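Local atomic coordinates of CalU16 (Micromonospora echinospora, PDB entry 4FPW), a protein that probably protects its producer from the enediyne calicheamicin by self-sacrifice, as a member of the AHA1 family with a Bet v 1-like fold. Residues A[6-11]-A[127-132]; A[34-39]-A[98-103]; A[84-89]-A[111-116]. All coordinates share one frame; numbering follows the deposited sequence.

Interaction 1: A[6-11]-A[127-132]; sequences TERALG and GWEMAL
OE2 of E129, on the helix, is gripped by two nitrogens of R8, on the first strand: NE lies 3.0 Å from OE2, with an N-H...O angle of 155°, and NH2 lies 3.2 Å from OE2. R8 thus presents the side of its guanidinium, NE and one terminal NH, and both converge on a single oxygen. OE2 sits close to the guanidinium plane, but the carboxylate is turned 53° against it, so the pair is not the flat two-oxygen fork. NH2 uses the syn lone pair of OE2, whereas NE comes from above the carboxylate plane. A third, weak bond runs from R8 NE to E129 OE1 at 3.1 Å. The arginine reaches across because its CG stands beside the backbone N (chi1 -64°) and the chain then runs extended as far as NE. E129 is buried, and its acid is further fixed by W173, whose NE1 donates to OE1; the ion pair with R169 NE is long and weak. The charge of R8 would probably favour the ionised acid. The salt bridge ties edge strand 7-15 to the long helix 118-138, which packs against the sheet as in the helix-grip, Bet v 1-like fold of the family, while helix 161-177 lays A172 and W173 against R8 and I25 of strand 20-29 touches E129.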
loop_
_atom_site.group_PDB
_atom_site.type_symbol
_atom_site.label_atom_id
_atom_site.label_comp_id
_atom_site.label_asym_id
_atom_site.label_seq_id
_atom_site.Cartn_x
_atom_site.Cartn_y
_atom_site.Cartn_z
ATOM N N THR A 6 11.925 4.733 -6.153
ATOM C CA THR A 6 11.481 3.994 -4.954
ATOM C C THR A 6 12.596 3.215 -4.215
ATOM O O THR A 6 13.470 2.582 -4.831
ATOM C CB THR A 6 10.296 3.016 -5.220
ATOM O OG1 THR A 6 10.663 1.676 -4.854
ATOM C CG2 THR A 6 9.803 3.053 -6.672
ATOM N N GLU A 7 12.508 3.282 -2.882
ATOM C CA GLU A 7 13.356 2.558 -1.950
ATOM C C GLU A 7 12.469 1.562 -1.227
ATOM O O GLU A 7 11.509 1.950 -0.543
ATOM C CB GLU A 7 13.955 3.522 -0.921
ATOM C CG GLU A 7 14.850 2.874 0.127
ATOM C CD GLU A 7 15.368 3.883 1.141
ATOM O OE1 GLU A 7 14.585 4.275 2.032
ATOM O OE2 GLU A 7 16.556 4.293 1.055
ATOM N N ARG A 8 12.797 0.286 -1.384
ATOM C CA ARG A 8 12.094 -0.793 -0.728
ATOM C C ARG A 8 12.778 -1.146 0.568
ATOM O O ARG A 8 13.995 -1.002 0.699
ATOM C CB ARG A 8 12.107 -2.037 -1.599
ATOM C CG ARG A 8 11.384 -1.898 -2.921
ATOM C CD ARG A 8 11.565 -3.161 -3.749
ATOM N NE ARG A 8 11.385 -2.854 -5.159
ATOM C CZ ARG A 8 12.357 -2.804 -6.068
ATOM N NH1 ARG A 8 13.608 -3.087 -5.750
ATOM N NH2 ARG A 8 12.060 -2.490 -7.322
ATOM N N ALA A 9 11.988 -1.667 1.508
ATOM C CA ALA A 9 12.510 -2.100 2.798
ATOM C C ALA A 9 11.584 -3.100 3.520
ATOM O O ALA A 9 10.493 -3.457 3.037
ATOM C CB ALA A 9 12.785 -0.892 3.673
ATOM N N LEU A 10 12.067 -3.554 4.675
ATOM C CA LEU A 10 11.383 -4.514 5.510
ATOM C C LEU A 10 11.298 -3.978 6.918
ATOM O O LEU A 10 12.268 -3.462 7.447
ATOM C CB LEU A 10 12.120 -5.855 5.498
ATOM C CG LEU A 10 12.191 -6.496 4.108
ATOM C CD1 LEU A 10 13.025 -7.768 4.166
ATOM C CD2 LEU A 10 10.802 -6.795 3.565
ATOM N N GLY A 11 10.111 -4.086 7.503
ATOM C CA GLY A 11 9.891 -3.758 8.900
ATOM C C GLY A 11 9.354 -4.944 9.689
ATOM O O GLY A 11 9.488 -6.108 9.284
ATOM N N GLY A 127 2.704 -6.063 -5.556
ATOM C CA GLY A 127 1.362 -5.638 -5.891
ATOM C C GLY A 127 1.132 -4.177 -5.639
ATOM O O GLY A 127 0.455 -3.508 -6.420
ATOM N N TRP A 128 1.681 -3.664 -4.552
ATOM C CA TRP A 128 1.593 -2.222 -4.311
ATOM C C TRP A 128 2.453 -1.415 -5.261
ATOM O O TRP A 128 2.073 -0.320 -5.670
ATOM C CB TRP A 128 1.946 -1.869 -2.873
ATOM C CG TRP A 128 0.848 -2.231 -1.973
ATOM C CD1 TRP A 128 0.829 -3.258 -1.096
ATOM C CD2 TRP A 128 -0.439 -1.606 -1.897
ATOM N NE1 TRP A 128 -0.374 -3.306 -0.462
ATOM C CE2 TRP A 128 -1.174 -2.300 -0.925
ATOM C CE3 TRP A 128 -1.026 -0.504 -2.533
ATOM C CZ2 TRP A 128 -2.482 -1.943 -0.566
ATOM C CZ3 TRP A 128 -2.331 -0.148 -2.182
ATOM C CH2 TRP A 128 -3.040 -0.868 -1.202
ATOM N N GLU A 129 3.616 -1.944 -5.608
ATOM C CA GLU A 129 4.510 -1.216 -6.504
ATOM C C GLU A 129 3.855 -1.004 -7.850
ATOM O O GLU A 129 3.926 0.097 -8.394
ATOM C CB GLU A 129 5.823 -1.951 -6.681
ATOM C CG GLU A 129 6.876 -1.556 -5.669
ATOM C CD GLU A 129 8.174 -2.282 -5.923
ATOM O OE1 GLU A 129 8.313 -3.441 -5.492
ATOM O OE2 GLU A 129 9.052 -1.721 -6.587
HETATM N N MSE A 130 3.207 -2.048 -8.373
HETATM C CA MSE A 130 2.483 -1.958 -9.647
HETATM C C MSE A 130 1.430 -0.895 -9.529
HETATM O O MSE A 130 1.251 -0.063 -10.423
HETATM C CB MSE A 130 1.762 -3.256 -9.994
HETATM C CG MSE A 130 2.685 -4.464 -10.165
HETATM SE SE MSE A 130 3.927 -4.258 -11.700
HETATM C CE MSE A 130 5.042 -5.691 -11.042
ATOM N N ALA A 131 0.719 -0.911 -8.411
ATOM C CA ALA A 131 -0.351 0.045 -8.173
ATOM C C ALA A 131 0.165 1.471 -8.013
ATOM O O ALA A 131 -0.451 2.420 -8.514
ATOM C CB ALA A 131 -1.150 -0.355 -6.943
ATOM N N LEU A 132 1.273 1.629 -7.294
ATOM C CA LEU A 132 1.864 2.950 -7.112
ATOM C C LEU A 132 2.377 3.537 -8.440
ATOM O O LEU A 132 2.441 4.755 -8.574
ATOM C CB LEU A 132 2.947 2.922 -6.033
ATOM C CG LEU A 132 2.345 2.775 -4.625
ATOM C CD1 LEU A 132 3.414 2.420 -3.614
ATOM C CD2 LEU A 132 1.583 4.021 -4.177
#

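Interaction 2: A[34-39]-A[98-103]; sequences DEVWSA and LRLSEE
L100 of the strand pushes its CD1 methyl into the shallow notch between V36 and W37 on the facing side of helix 34-39. The methyl is the bump of this contact: it lies 3.4 Å from W37 N and 3.9 Å from W37 CB, and it meets V36 CG1 at 3.8 Å. CD2 of the same leucine also touches V36 CG1, at 3.9 Å, so the valine methyl rests against both tips of the leucine fork. V36 can do this because CG1 stands anti to the backbone N (chi1 179°), directed at the strand. W37 behaves differently. Its CB leaves the helix along the flank, and the indole, with CG also anti to N (chi1 -179°), crosses the leucine at about a right angle; L100 CD1 meets the ring at its edge, in plane, 4.0 Å from CE3. Two residues back along the strand, L98 brings CD2 to 4.4 Å from W37 CZ3, a looser touch at an oblique angle that extends the apolar surface along the indole. No hydrogen bond crosses, and the contact is one of apolar surfaces fitted by shape. Helix and strand run nearly antiparallel, their short axes at 163° and 9.4 Å apart. Helix 33-41 packs on the sheet through strand 94-103, with L109 of neighbouring strand 106-115 backing both leucines, T107 of that strand meeting V36, and L82 of strand 81-86 together with P78 and P79 touching the W37 side chain.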
loop_
_atom_site.group_PDB
_atom_site.type_symbol
_atom_site.label_atom_id
_atom_site.label_comp_id
_atom_site.label_asym_id
_atom_site.label_seq_id
_atom_site.Cartn_x
_atom_site.Cartn_y
_atom_site.Cartn_z
ATOM N N ASP A 34 -1.558 17.348 0.696
ATOM C CA ASP A 34 -3.021 17.317 0.542
ATOM C C ASP A 34 -3.435 16.546 -0.698
ATOM O O ASP A 34 -4.203 15.591 -0.632
ATOM C CB ASP A 34 -3.613 18.727 0.448
ATOM C CG ASP A 34 -3.918 19.315 1.791
ATOM O OD1 ASP A 34 -5.069 19.775 1.980
ATOM O OD2 ASP A 34 -3.013 19.317 2.660
ATOM N N GLU A 35 -2.914 17.001 -1.828
ATOM C CA GLU A 35 -3.255 16.455 -3.134
ATOM C C GLU A 35 -2.989 14.962 -3.150
ATOM O O GLU A 35 -3.783 14.207 -3.684
ATOM C CB GLU A 35 -2.440 17.141 -4.238
ATOM C CG GLU A 35 -2.738 18.631 -4.390
ATOM C CD GLU A 35 -1.913 19.315 -5.475
ATOM O OE1 GLU A 35 -1.583 18.669 -6.495
ATOM O OE2 GLU A 35 -1.591 20.513 -5.311
ATOM N N VAL A 36 -1.879 14.547 -2.551
ATOM C CA VAL A 36 -1.518 13.142 -2.512
ATOM C C VAL A 36 -2.487 12.410 -1.581
ATOM O O VAL A 36 -2.946 11.325 -1.906
ATOM C CB VAL A 36 -0.061 12.941 -2.054
ATOM C CG1 VAL A 36 0.286 11.467 -1.995
ATOM C CG2 VAL A 36 0.910 13.662 -2.984
ATOM N N TRP A 37 -2.799 13.007 -0.430
ATOM C CA TRP A 37 -3.840 12.468 0.466
ATOM C C TRP A 37 -5.187 12.262 -0.234
ATOM O O TRP A 37 -5.732 11.161 -0.247
ATOM C CB TRP A 37 -4.047 13.376 1.675
ATOM C CG TRP A 37 -5.076 12.864 2.622
ATOM C CD1 TRP A 37 -6.325 13.378 2.837
ATOM C CD2 TRP A 37 -4.956 11.719 3.472
ATOM N NE1 TRP A 37 -6.990 12.616 3.767
ATOM C CE2 TRP A 37 -6.169 11.597 4.179
ATOM C CE3 TRP A 37 -3.940 10.781 3.705
ATOM C CZ2 TRP A 37 -6.388 10.583 5.109
ATOM C CZ3 TRP A 37 -4.162 9.772 4.630
ATOM C CH2 TRP A 37 -5.375 9.686 5.322
ATOM N N SER A 38 -5.735 13.325 -0.797
ATOM C CA SER A 38 -6.902 13.195 -1.665
ATOM C C SER A 38 -6.803 12.070 -2.718
ATOM O O SER A 38 -7.772 11.343 -2.949
ATOM C CB SER A 38 -7.159 14.512 -2.376
ATOM O OG SER A 38 -8.176 15.223 -1.707
ATOM N N ALA A 39 -5.641 11.937 -3.355
ATOM C CA ALA A 39 -5.454 10.979 -4.453
ATOM C C ALA A 39 -5.426 9.558 -3.960
ATOM O O ALA A 39 -5.655 8.629 -4.731
ATOM C CB ALA A 39 -4.160 11.264 -5.183
ATOM N N LEU A 98 -0.423 3.833 5.379
ATOM C CA LEU A 98 0.108 4.866 4.550
ATOM C C LEU A 98 0.462 6.038 5.431
ATOM O O LEU A 98 -0.384 6.495 6.192
ATOM C CB LEU A 98 -0.922 5.294 3.522
ATOM C CG LEU A 98 -0.384 6.341 2.544
ATOM C CD1 LEU A 98 0.263 5.649 1.356
ATOM C CD2 LEU A 98 -1.501 7.267 2.098
ATOM N N ARG A 99 1.710 6.503 5.319
ATOM C CA ARG A 99 2.164 7.757 5.913
ATOM C C ARG A 99 2.660 8.684 4.809
ATOM O O ARG A 99 3.506 8.299 3.999
ATOM C CB ARG A 99 3.309 7.527 6.896
ATOM C CG ARG A 99 3.051 6.429 7.902
ATOM C CD ARG A 99 4.323 6.020 8.631
ATOM N NE ARG A 99 4.308 4.579 8.857
ATOM C CZ ARG A 99 4.985 3.667 8.159
ATOM N NH1 ARG A 99 5.811 4.020 7.183
ATOM N NH2 ARG A 99 4.853 2.379 8.473
ATOM N N LEU A 100 2.120 9.898 4.789
ATOM C CA LEU A 100 2.588 10.963 3.928
ATOM C C LEU A 100 3.268 12.010 4.798
ATOM O O LEU A 100 2.676 12.481 5.778
ATOM C CB LEU A 100 1.418 11.607 3.190
ATOM C CG LEU A 100 0.485 10.686 2.414
ATOM C CD1 LEU A 100 -0.597 11.485 1.710
ATOM C CD2 LEU A 100 1.256 9.839 1.414
ATOM N N SER A 101 4.502 12.371 4.448
ATOM C CA SER A 101 5.223 13.441 5.137
ATOM C C SER A 101 5.641 14.504 4.141
ATOM O O SER A 101 5.937 14.199 2.981
ATOM C CB SER A 101 6.462 12.896 5.861
ATOM O OG SER A 101 7.084 11.843 5.129
ATOM N N GLU A 102 5.654 15.753 4.595
ATOM C CA GLU A 102 6.156 16.838 3.779
ATOM C C GLU A 102 7.667 16.723 3.674
ATOM O O GLU A 102 8.361 16.477 4.663
ATOM C CB GLU A 102 5.822 18.201 4.381
ATOM C CG GLU A 102 4.349 18.557 4.431
ATOM C CD GLU A 102 4.140 19.960 4.973
ATOM O OE1 GLU A 102 4.718 20.911 4.397
ATOM O OE2 GLU A 102 3.419 20.118 5.986
ATOM N N GLU A 103 8.153 16.868 2.451
ATOM C CA GLU A 103 9.545 17.167 2.188
ATOM C C GLU A 103 9.487 18.371 1.260
ATOM O O GLU A 103 9.115 18.240 0.091
ATOM C CB GLU A 103 10.228 15.968 1.533
ATOM C CG GLU A 103 11.689 16.184 1.154
ATOM C CD GLU A 103 12.241 15.012 0.357
ATOM O OE1 GLU A 103 11.688 13.892 0.494
ATOM O OE2 GLU A 103 13.213 15.210 -0.410
#

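Interaction 3: A[84-89]-A[111-116]; sequences ISWVYE and LEHATT
Across segments 84-89 and 111-116 the CA atoms of W86 and H113 come nearest, 9.0 Å apart, on strands that do not pair directly but have strand 94-103 between them in the sheet. Both side chains leave the same side of the sheet and meet above that middle strand. The imidazole comes edge first: its CE1 lies over one face of the indole, 3.6 Å from W86 CD1 and 3.7 Å from W86 NE1, offset toward the rim of the ring system. NE2 of H113 follows at 3.8 Å from W86 CD1. This is a T-shaped pair, with the centroids of the indole five-membered ring and the imidazole 4.6 Å apart and the planes at 71°. In each residue CG is anti to the backbone N (chi1 -166° for W86, -167° for H113), which sends both rings off the sheet toward helix 118-138. V96 of the middle strand touches both side chains. On the helix, W128 donates NE1 to ND1 of H113, and its indole also meets the W86 indole. That bond helps fix the rotation of the imidazole and implies a lone pair on ND1, so a neutral histidine would carry its proton on NE2. The C-H at CE1, polarised between two nitrogens, is well suited to face the electron-rich indole.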
loop_
_atom_site.group_PDB
_atom_site.type_symbol
_atom_site.label_atom_id
_atom_site.label_comp_id
_atom_site.label_asym_id
_atom_site.label_seq_id
_atom_site.Cartn_x
_atom_site.Cartn_y
_atom_site.Cartn_z
ATOM N N ILE A 84 -5.461 0.342 7.787
ATOM C CA ILE A 84 -6.604 -0.469 7.484
ATOM C C ILE A 84 -6.226 -1.938 7.611
ATOM O O ILE A 84 -5.046 -2.292 7.438
ATOM C CB ILE A 84 -7.105 -0.225 6.053
ATOM C CG1 ILE A 84 -5.995 -0.471 5.016
ATOM C CG2 ILE A 84 -7.649 1.173 5.923
ATOM C CD1 ILE A 84 -6.533 -0.965 3.695
ATOM N N SER A 85 -7.217 -2.777 7.915
ATOM C CA SER A 85 -7.019 -4.231 7.933
ATOM C C SER A 85 -7.155 -4.703 6.513
ATOM O O SER A 85 -7.607 -3.964 5.656
ATOM C CB SER A 85 -8.057 -4.961 8.819
ATOM O OG SER A 85 -9.357 -4.967 8.228
ATOM N N TRP A 86 -6.781 -5.943 6.267
ATOM C CA TRP A 86 -6.686 -6.428 4.911
ATOM C C TRP A 86 -7.018 -7.926 4.879
ATOM O O TRP A 86 -6.167 -8.774 5.202
ATOM C CB TRP A 86 -5.278 -6.148 4.391
ATOM C CG TRP A 86 -5.134 -6.297 2.938
ATOM C CD1 TRP A 86 -4.762 -7.417 2.263
ATOM C CD2 TRP A 86 -5.357 -5.287 1.958
ATOM N NE1 TRP A 86 -4.758 -7.178 0.907
ATOM C CE2 TRP A 86 -5.113 -5.871 0.695
ATOM C CE3 TRP A 86 -5.748 -3.938 2.023
ATOM C CZ2 TRP A 86 -5.236 -5.160 -0.488
ATOM C CZ3 TRP A 86 -5.853 -3.224 0.851
ATOM C CH2 TRP A 86 -5.595 -3.835 -0.397
ATOM N N VAL A 87 -8.263 -8.245 4.504
ATOM C CA VAL A 87 -8.719 -9.640 4.503
ATOM C C VAL A 87 -8.863 -10.176 3.068
ATOM O O VAL A 87 -9.427 -9.500 2.206
ATOM C CB VAL A 87 -9.975 -9.895 5.407
ATOM C CG1 VAL A 87 -10.616 -8.613 5.937
ATOM C CG2 VAL A 87 -11.001 -10.793 4.717
ATOM N N TYR A 88 -8.301 -11.370 2.827
ATOM C CA TYR A 88 -8.351 -12.017 1.515
ATOM C C TYR A 88 -8.473 -13.554 1.619
ATOM O O TYR A 88 -7.822 -14.204 2.441
ATOM C CB TYR A 88 -7.150 -11.614 0.650
ATOM C CG TYR A 88 -7.299 -11.959 -0.833
ATOM C CD1 TYR A 88 -8.198 -11.271 -1.642
ATOM C CD2 TYR A 88 -6.536 -12.980 -1.424
ATOM C CE1 TYR A 88 -8.344 -11.581 -2.991
ATOM C CE2 TYR A 88 -6.664 -13.294 -2.771
ATOM C CZ TYR A 88 -7.566 -12.593 -3.554
ATOM O OH TYR A 88 -7.697 -12.917 -4.891
ATOM N N GLU A 89 -9.297 -14.116 0.748
ATOM C CA GLU A 89 -9.836 -15.476 0.894
ATOM C C GLU A 89 -8.908 -16.578 1.463
ATOM O O GLU A 89 -9.186 -17.161 2.535
ATOM C CB GLU A 89 -10.415 -15.922 -0.458
ATOM C CG GLU A 89 -10.862 -17.374 -0.546
ATOM C CD GLU A 89 -12.007 -17.696 0.388
ATOM O OE1 GLU A 89 -13.077 -18.107 -0.121
ATOM O OE2 GLU A 89 -11.838 -17.541 1.620
ATOM N N LEU A 111 4.335 3.402 2.228
ATOM C CA LEU A 111 3.301 2.405 2.280
ATOM C C LEU A 111 3.851 1.099 2.782
ATOM O O LEU A 111 4.704 0.489 2.124
ATOM C CB LEU A 111 2.639 2.201 0.929
ATOM C CG LEU A 111 1.373 1.340 1.053
ATOM C CD1 LEU A 111 0.316 1.871 0.110
ATOM C CD2 LEU A 111 1.636 -0.129 0.767
ATOM N N GLU A 112 3.326 0.673 3.942
ATOM C CA GLU A 112 3.778 -0.525 4.627
ATOM C C GLU A 112 2.629 -1.490 4.805
ATOM O O GLU A 112 1.610 -1.159 5.418
ATOM C CB GLU A 112 4.361 -0.188 6.004
ATOM C CG GLU A 112 4.806 -1.428 6.773
ATOM C CD GLU A 112 5.559 -1.135 8.051
ATOM O OE1 GLU A 112 5.641 0.038 8.484
ATOM O OE2 GLU A 112 6.092 -2.104 8.619
ATOM N N HIS A 113 2.824 -2.685 4.275
ATOM C CA HIS A 113 1.889 -3.779 4.398
ATOM C C HIS A 113 2.595 -4.846 5.214
ATOM O O HIS A 113 3.662 -5.331 4.830
ATOM C CB HIS A 113 1.549 -4.316 3.016
ATOM C CG HIS A 113 0.362 -5.233 2.981
ATOM N ND1 HIS A 113 -0.505 -5.268 1.912
ATOM C CD2 HIS A 113 -0.098 -6.150 3.862
ATOM C CE1 HIS A 113 -1.436 -6.175 2.123
ATOM N NE2 HIS A 113 -1.216 -6.719 3.302
ATOM N N ALA A 114 2.001 -5.179 6.357
ATOM C CA ALA A 114 2.536 -6.175 7.263
ATOM C C ALA A 114 1.672 -7.419 7.185
ATOM O O ALA A 114 0.442 -7.323 7.093
ATOM C CB ALA A 114 2.550 -5.635 8.684
ATOM N N THR A 115 2.329 -8.576 7.237
ATOM C CA THR A 115 1.675 -9.870 7.158
ATOM C C THR A 115 2.588 -10.960 7.689
ATOM O O THR A 115 3.795 -10.933 7.450
ATOM C CB THR A 115 1.339 -10.252 5.720
ATOM O OG1 THR A 115 1.056 -11.658 5.670
ATOM C CG2 THR A 115 2.509 -9.941 4.770
ATOM N N THR A 116 1.994 -11.929 8.376
ATOM C CA THR A 116 2.714 -13.025 9.015
ATOM C C THR A 116 3.096 -14.096 7.996
ATOM O O THR A 116 3.834 -15.022 8.316
ATOM C CB THR A 116 1.824 -13.715 10.080
ATOM O OG1 THR A 116 0.654 -14.242 9.443
ATOM C CG2 THR A 116 1.382 -12.740 11.183
#

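How the interactions relate
All three contacts rest on one antiparallel sheet, yet their chemistry follows their place in it. Interaction 2 is buried and wholly apolar, a helix laid on the strands at one end. Interactions 1 and 3 are partly buried: interaction 1 is an ionic clasp from the edge strand to the long helix, interaction 3 an aromatic pair spanning a strand. Helix 118-138, which carries E129, also lies over interaction 3, where W128 packs on L111. Interactions 2 and 3 join through adjacent strands: R99 NH2 makes a salt bridge with E112 OE1, and L98 packs on L111. Interactions 1 and 2 do not touch.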